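Local coordinates for probable N-glycosylase/DNA lyase (Thermotoga maritima, PDB 3N0U), which is probably a DNA-repair protein of the 8-oxoguanine DNA glycosylase family, an all-helical enzyme of the helix-hairpin-helix clan, at residues Q33-E36 with E37-R40; V187-I190 with L191-V194; G199-P202 with G203-D206. All blocks are in the same frame, centred on the assembly; numbering follows the deposited sequence.

Interaction 1: residues Q33-E36 with E37-R40; sequences QRFE and EFKR
Arg34 crosses Phe38 at a slant and ends at Glu37, one turn further along the same helix. Its CG stands beside the carbonyl carbon (chi1 -175°). That places CG 3.5 Å from CZ of the Phe38 ring, with CE1 and CE2 a little further off. CD follows, 4.0 Å from Phe38 CE1, and also comes near Glu37 OE1. The chain bends at chi2 and chi3, which turns the guanidinium back toward Glu37. Arg34 NH1 then forms a salt bridge with Glu37 OE1 at 2.8 Å. The guanidinium and carboxylate planes are only 13° apart, but the N-H points poorly at the oxygen, and as a hydrogen bond the pair is weak. Arg34 NE and NH2 are taken up elsewhere, by the backbone carbonyls of Asp218 and Val217, so the group is held at three nitrogens.

Phe35 and Phe38 form an edge-to-face pair. Phe38 turns its edge to the face of Phe35, and its CD2 sits 3.7 Å above that plane, over the ring centre. The planes are 73° apart. Lys39 CG lies at the edge of the Phe35 ring. Beneath the side chains run the usual helical bonds, such as Lys39 N to Phe35 O at 2.8 Å.

The whole contact belongs to the long helix 13-44. Its two phenylalanines are buried against Leu207 of helix 202-214 and Arg148 of helix 140-148. Lys39 NZ forms a salt bridge with Glu153 in a loop, while Glu36 and Arg40 lie on the exposed part of the helix.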
loop_
_atom_site.group_PDB
_atom_site.type_symbol
_atom_site.label_atom_id
_atom_site.label_comp_id
_atom_site.label_asym_id
_atom_site.label_seq_id
_atom_site.Cartn_x
_atom_site.Cartn_y
_atom_site.Cartn_z
ATOM N N GLN A 33 -14.810 -5.636 -4.622
ATOM C CA GLN A 33 -14.224 -6.248 -5.809
ATOM C C GLN A 33 -12.712 -6.102 -5.778
ATOM O O GLN A 33 -11.974 -7.031 -6.126
ATOM C CB GLN A 33 -14.807 -5.629 -7.074
ATOM C CG GLN A 33 -16.186 -6.194 -7.385
ATOM C CD GLN A 33 -17.071 -5.225 -8.145
ATOM O OE1 GLN A 33 -16.596 -4.465 -8.993
ATOM N NE2 GLN A 33 -18.365 -5.238 -7.835
ATOM N N ARG A 34 -12.230 -4.961 -5.297
ATOM C CA ARG A 34 -10.790 -4.747 -5.257
ATOM C C ARG A 34 -10.165 -5.692 -4.229
ATOM O O ARG A 34 -9.124 -6.302 -4.484
ATOM C CB ARG A 34 -10.483 -3.289 -4.940
ATOM C CG ARG A 34 -9.016 -2.941 -4.994
ATOM C CD ARG A 34 -8.461 -3.080 -6.397
ATOM N NE ARG A 34 -8.911 -2.013 -7.295
ATOM C CZ ARG A 34 -9.752 -2.176 -8.308
ATOM N NH1 ARG A 34 -10.268 -3.371 -8.584
ATOM N NH2 ARG A 34 -10.076 -1.129 -9.053
ATOM N N PHE A 35 -10.824 -5.842 -3.086
ATOM C CA PHE A 35 -10.320 -6.761 -2.081
ATOM C C PHE A 35 -10.308 -8.208 -2.529
ATOM O O PHE A 35 -9.428 -8.975 -2.119
ATOM C CB PHE A 35 -11.015 -6.605 -0.730
ATOM C CG PHE A 35 -10.050 -6.277 0.333
ATOM C CD1 PHE A 35 -9.691 -4.967 0.552
ATOM C CD2 PHE A 35 -9.385 -7.281 1.009
ATOM C CE1 PHE A 35 -8.741 -4.647 1.485
ATOM C CE2 PHE A 35 -8.414 -6.970 1.945
ATOM C CZ PHE A 35 -8.104 -5.643 2.187
ATOM N N GLU A 36 -11.259 -8.590 -3.376
ATOM C CA GLU A 36 -11.265 -9.958 -3.898
ATOM C C GLU A 36 -10.011 -10.184 -4.737
ATOM O O GLU A 36 -9.460 -11.282 -4.758
ATOM C CB GLU A 36 -12.538 -10.225 -4.704
ATOM C CG GLU A 36 -13.741 -10.511 -3.829
ATOM C CD GLU A 36 -15.060 -10.078 -4.463
ATOM O OE1 GLU A 36 -15.112 -9.946 -5.710
ATOM O OE2 GLU A 36 -16.046 -9.868 -3.708
ATOM N N GLU A 37 -9.553 -9.139 -5.417
ATOM C CA GLU A 37 -8.338 -9.226 -6.213
ATOM C C GLU A 37 -7.114 -9.333 -5.292
ATOM O O GLU A 37 -6.187 -10.109 -5.543
ATOM C CB GLU A 37 -8.236 -8.030 -7.171
ATOM C CG GLU A 37 -9.387 -7.994 -8.200
ATOM C CD GLU A 37 -9.524 -6.680 -8.954
ATOM O OE1 GLU A 37 -8.737 -5.750 -8.695
ATOM O OE2 GLU A 37 -10.437 -6.585 -9.812
ATOM N N PHE A 38 -7.128 -8.591 -4.192
ATOM C CA PHE A 38 -6.040 -8.690 -3.227
ATOM C C PHE A 38 -5.981 -10.094 -2.638
ATOM O O PHE A 38 -4.905 -10.667 -2.511
ATOM C CB PHE A 38 -6.227 -7.704 -2.071
ATOM C CG PHE A 38 -6.213 -6.244 -2.481
ATOM C CD1 PHE A 38 -5.638 -5.825 -3.666
ATOM C CD2 PHE A 38 -6.727 -5.301 -1.623
ATOM C CE1 PHE A 38 -5.613 -4.487 -4.004
ATOM C CE2 PHE A 38 -6.711 -3.957 -1.949
ATOM C CZ PHE A 38 -6.143 -3.545 -3.138
ATOM N N LYS A 39 -7.138 -10.624 -2.241
ATOM C CA LYS A 39 -7.189 -11.957 -1.626
ATOM C C LYS A 39 -6.701 -13.018 -2.611
ATOM O O LYS A 39 -6.016 -13.970 -2.217
ATOM C CB LYS A 39 -8.590 -12.284 -1.083
ATOM C CG LYS A 39 -8.964 -11.448 0.135
ATOM C CD LYS A 39 -10.130 -12.039 0.916
ATOM C CE LYS A 39 -9.767 -12.263 2.389
ATOM N NZ LYS A 39 -9.127 -11.066 3.044
ATOM N N ARG A 40 -7.032 -12.836 -3.885
ATOM C CA ARG A 40 -6.637 -13.771 -4.937
ATOM C C ARG A 40 -5.124 -13.803 -5.046
ATOM O O ARG A 40 -4.540 -14.872 -5.191
ATOM C CB ARG A 40 -7.271 -13.410 -6.296
ATOM C CG ARG A 40 -6.776 -14.264 -7.465
ATOM C CD ARG A 40 -7.344 -13.783 -8.784
ATOM N NE ARG A 40 -8.782 -13.543 -8.689
ATOM C CZ ARG A 40 -9.396 -12.439 -9.104
ATOM N NH1 ARG A 40 -8.707 -11.455 -9.666
ATOM N NH2 ARG A 40 -10.710 -12.318 -8.964
#

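Interaction 2: residues V187-I190 with L191-V194; sequences VEEI and LRKV
The Arg192 guanidinium meets the Glu189 carboxylate at its edge, not over a face. The grip is side-on. Arg192 NE donates to Glu189 OE1 at 3.0 Å, and Arg192 NH2 donates to Glu189 OE2 at 2.9 Å. Both bonds are fairly straight, and both oxygens are met on their syn side. The fit is not flat, because the two planes are 40° apart. The oxygens stay close to the guanidinium plane, while the nitrogens lie out of the carboxylate plane.

Glu189 bends at chi2 (64°), which brings its carboxylate back alongside Arg192, and the two side chains point the same way. Lys193 comes from the next position. Its NZ reaches Glu189 OE2 at 3.0 Å through the anti lone pair, away from the other oxygen. OE2 therefore accepts from two donors.

On the other side of helix 181-198, Leu191 and Val194 are buried against Phe205 of helix 202-214. Glu188 is paired with Arg128.

Glu189, Arg192 and Lys193 form a salt-bridge network within about one turn of helix. Two cationic groups round one carboxylate would probably favour its ionised form, and three bonds limit its rotation.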
loop_
_atom_site.group_PDB
_atom_site.type_symbol
_atom_site.label_atom_id
_atom_site.label_comp_id
_atom_site.label_asym_id
_atom_site.label_seq_id
_atom_site.Cartn_x
_atom_site.Cartn_y
_atom_site.Cartn_z
ATOM N N VAL A 187 0.094 5.680 15.506
ATOM C CA VAL A 187 -0.855 6.362 14.636
ATOM C C VAL A 187 -1.783 5.335 13.967
ATOM O O VAL A 187 -2.963 5.579 13.778
ATOM C CB VAL A 187 -0.124 7.231 13.596
ATOM C CG1 VAL A 187 -1.102 7.841 12.596
ATOM C CG2 VAL A 187 0.633 8.333 14.316
ATOM N N GLU A 188 -1.243 4.167 13.641
ATOM C CA GLU A 188 -2.056 3.102 13.080
ATOM C C GLU A 188 -3.168 2.687 14.046
ATOM O O GLU A 188 -4.298 2.433 13.622
ATOM C CB GLU A 188 -1.176 1.910 12.728
ATOM C CG GLU A 188 -1.925 0.631 12.360
ATOM C CD GLU A 188 -0.958 -0.470 11.942
ATOM O OE1 GLU A 188 -0.203 -0.987 12.811
ATOM O OE2 GLU A 188 -0.927 -0.802 10.726
ATOM N N GLU A 189 -2.867 2.630 15.340
ATOM C CA GLU A 189 -3.861 2.196 16.314
ATOM C C GLU A 189 -4.965 3.248 16.450
ATOM O O GLU A 189 -6.127 2.906 16.646
ATOM C CB GLU A 189 -3.205 1.890 17.668
ATOM C CG GLU A 189 -4.184 1.605 18.800
ATOM C CD GLU A 189 -5.035 0.352 18.581
ATOM O OE1 GLU A 189 -4.685 -0.501 17.735
ATOM O OE2 GLU A 189 -6.067 0.211 19.268
ATOM N N ILE A 190 -4.606 4.528 16.363
ATOM C CA ILE A 190 -5.608 5.588 16.330
ATOM C C ILE A 190 -6.588 5.375 15.170
ATOM O O ILE A 190 -7.806 5.438 15.335
ATOM C CB ILE A 190 -4.942 6.961 16.168
ATOM C CG1 ILE A 190 -4.151 7.308 17.430
ATOM C CG2 ILE A 190 -5.967 8.020 15.878
ATOM C CD1 ILE A 190 -3.404 8.646 17.356
ATOM N N LEU A 191 -6.053 5.121 13.985
ATOM C CA LEU A 191 -6.895 4.910 12.823
ATOM C C LEU A 191 -7.670 3.602 12.922
ATOM O O LEU A 191 -8.745 3.492 12.339
ATOM C CB LEU A 191 -6.063 4.926 11.536
ATOM C CG LEU A 191 -6.849 5.154 10.240
ATOM C CD1 LEU A 191 -7.548 6.480 10.254
ATOM C CD2 LEU A 191 -5.921 5.085 9.028
ATOM N N ARG A 192 -7.124 2.611 13.628
ATOM C CA ARG A 192 -7.818 1.337 13.765
ATOM C C ARG A 192 -9.097 1.553 14.535
ATOM O O ARG A 192 -10.120 0.962 14.223
ATOM C CB ARG A 192 -6.975 0.274 14.472
ATOM C CG ARG A 192 -7.618 -1.111 14.418
ATOM C CD ARG A 192 -7.078 -2.087 15.476
ATOM N NE ARG A 192 -7.306 -1.612 16.846
ATOM C CZ ARG A 192 -8.488 -1.567 17.459
ATOM N NH1 ARG A 192 -9.591 -1.967 16.837
ATOM N NH2 ARG A 192 -8.569 -1.113 18.705
ATOM N N LYS A 193 -9.037 2.391 15.558
ATOM C CA LYS A 193 -10.231 2.644 16.347
ATOM C C LYS A 193 -11.294 3.353 15.509
ATOM O O LYS A 193 -12.479 3.121 15.698
ATOM C CB LYS A 193 -9.904 3.430 17.618
ATOM C CG LYS A 193 -9.076 2.635 18.632
ATOM C CD LYS A 193 -8.658 3.519 19.807
ATOM C CE LYS A 193 -8.222 2.697 21.023
ATOM N NZ LYS A 193 -6.755 2.454 21.083
ATOM N N VAL A 194 -10.873 4.192 14.563
ATOM C CA VAL A 194 -11.824 4.857 13.679
ATOM C C VAL A 194 -12.444 3.838 12.724
ATOM O O VAL A 194 -13.648 3.846 12.491
ATOM C CB VAL A 194 -11.164 5.972 12.858
ATOM C CG1 VAL A 194 -12.191 6.652 11.967
ATOM C CG2 VAL A 194 -10.492 6.995 13.792
#

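Interaction 3: residues G199-P202 with G203-D206; sequences GESP and GKFD
Ser201 and Lys204 meet at the start of helix 202-214. Ser201 OG sits between its backbone N and carbonyl carbon (chi1 68°), which turns it toward the first turn of the helix. There it accepts from Lys204 N at 3.3 Å, a weak but straight bond (164°). OG also lies 3.6 Å from Lys204 CB. It has a second partner in Glu153, outside this turn.

Glu200 and Lys204 cross at a slant. The CB of Glu200 points toward the helix, and the chain bends at chi2. Glu200 OE1 comes to rest 3.8 Å from Lys204 CD, against the aliphatic part of the lysine. The charged ends do not meet: Glu200 OE1 and Lys204 NZ are 5.2 Å apart. The other oxygen, Glu200 OE2, has a salt bridge with Arg24, and Lys204 NZ has one with Glu32, both on helix 13-44. The extended lysine chain beyond CG carries NZ away from the turn.

Phe205 starts out toward the 199-202 segment, and its CB is 3.2 Å from Ser201 O. The ring then leads away and packs on Ala195 of helix 181-198 and Leu20 of helix 13-44. The backbone bond from Phe205 N to Ser201 O is 2.8 Å long and runs nearly along the C=O axis. Asp206 N bonds to Pro202 O, the next bond of the same turn. The Asp206 carboxylate leads away from the 199-202 segment to a salt bridge with Arg148.

Ser201 is a classic N-cap, followed by proline at the first helical position, where no backbone N-H is needed. Two residues before Ser201, Gly199 has positive phi and is the C-prime residue of a Schellman motif that ends helix 181-198. One helix is thus closed and the next opened within a few residues, a tight helix-to-helix connection in this all-helical fold.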
loop_
_atom_site.group_PDB
_atom_site.type_symbol
_atom_site.label_atom_id
_atom_site.label_comp_id
_atom_site.label_asym_id
_atom_site.label_seq_id
_atom_site.Cartn_x
_atom_site.Cartn_y
_atom_site.Cartn_z
ATOM N N GLY A 199 -17.012 0.120 11.394
ATOM C CA GLY A 199 -17.348 -1.266 11.105
ATOM C C GLY A 199 -16.590 -1.889 9.938
ATOM O O GLY A 199 -17.118 -2.768 9.264
ATOM N N GLU A 200 -15.362 -1.442 9.684
ATOM C CA GLU A 200 -14.509 -2.066 8.661
ATOM C C GLU A 200 -13.119 -2.352 9.195
ATOM O O GLU A 200 -12.633 -1.680 10.101
ATOM C CB GLU A 200 -14.359 -1.172 7.418
ATOM C CG GLU A 200 -15.638 -0.892 6.652
ATOM C CD GLU A 200 -16.209 -2.113 5.935
ATOM O OE1 GLU A 200 -15.428 -2.981 5.503
ATOM O OE2 GLU A 200 -17.459 -2.191 5.794
ATOM N N SER A 201 -12.476 -3.358 8.618
ATOM C CA SER A 201 -11.076 -3.622 8.891
ATOM C C SER A 201 -10.216 -2.468 8.384
ATOM O O SER A 201 -10.587 -1.784 7.440
ATOM C CB SER A 201 -10.645 -4.897 8.175
ATOM O OG SER A 201 -10.657 -4.684 6.766
ATOM N N PRO A 202 -9.048 -2.249 9.001
ATOM C CA PRO A 202 -8.136 -1.213 8.505
ATOM C C PRO A 202 -7.848 -1.317 6.999
ATOM O O PRO A 202 -7.793 -0.299 6.308
ATOM C CB PRO A 202 -6.855 -1.466 9.322
ATOM C CG PRO A 202 -7.379 -2.014 10.629
ATOM C CD PRO A 202 -8.545 -2.894 10.224
ATOM N N GLY A 203 -7.686 -2.529 6.482
ATOM C CA GLY A 203 -7.293 -2.696 5.096
ATOM C C GLY A 203 -8.373 -2.235 4.128
ATOM O O GLY A 203 -8.080 -1.625 3.082
ATOM N N LYS A 204 -9.633 -2.526 4.451
ATOM C CA LYS A 204 -10.751 -2.050 3.626
ATOM C C LYS A 204 -11.075 -0.587 3.905
ATOM O O LYS A 204 -11.443 0.164 2.998
ATOM C CB LYS A 204 -11.998 -2.907 3.874
ATOM C CG LYS A 204 -11.911 -4.252 3.223
ATOM C CD LYS A 204 -13.163 -5.067 3.357
ATOM C CE LYS A 204 -12.955 -6.431 2.723
ATOM N NZ LYS A 204 -14.156 -7.304 2.890
ATOM N N PHE A 205 -10.962 -0.192 5.162
ATOM C CA PHE A 205 -11.244 1.186 5.555
ATOM C C PHE A 205 -10.392 2.135 4.727
ATOM O O PHE A 205 -10.869 3.177 4.289
ATOM C CB PHE A 205 -10.960 1.382 7.049
ATOM C CG PHE A 205 -11.421 2.694 7.587
ATOM C CD1 PHE A 205 -12.757 3.039 7.545
ATOM C CD2 PHE A 205 -10.524 3.588 8.141
ATOM C CE1 PHE A 205 -13.192 4.254 8.042
ATOM C CE2 PHE A 205 -10.965 4.808 8.653
ATOM C CZ PHE A 205 -12.302 5.127 8.602
ATOM N N ASP A 206 -9.138 1.768 4.506
ATOM C CA ASP A 206 -8.242 2.585 3.673
ATOM C C ASP A 206 -8.865 2.907 2.316
ATOM O O ASP A 206 -8.724 4.024 1.803
ATOM C CB ASP A 206 -6.922 1.851 3.434
ATOM C CG ASP A 206 -5.995 2.610 2.525
ATOM O OD1 ASP A 206 -5.320 3.552 3.007
ATOM O OD2 ASP A 206 -5.927 2.251 1.336
#

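How the interactions relate
All three contacts are local. Interactions 1 and 2 lie within single helices, 13-44 and 181-198, while interaction 3 is the turn leading from helix 181-198 into helix 202-214. Helix 202-214 brings them together. Phe35 of interaction 1 packs on Gly203 and Lys204, and interaction 2 touches interaction 3 through apolar side chains and through Arg192 on Pro202. Interactions 1 and 2 do not touch, their nearest atoms being about 12 Å apart. Each contact is partly buried. Interaction 1 combines a buried aromatic pair with a salt bridge nearer the surface. Interaction 2 relies on a charged network, with Val187, Leu191 and Val194 buried. Interaction 3 depends on a serine side chain capping the helix start, and its charges pair with other elements.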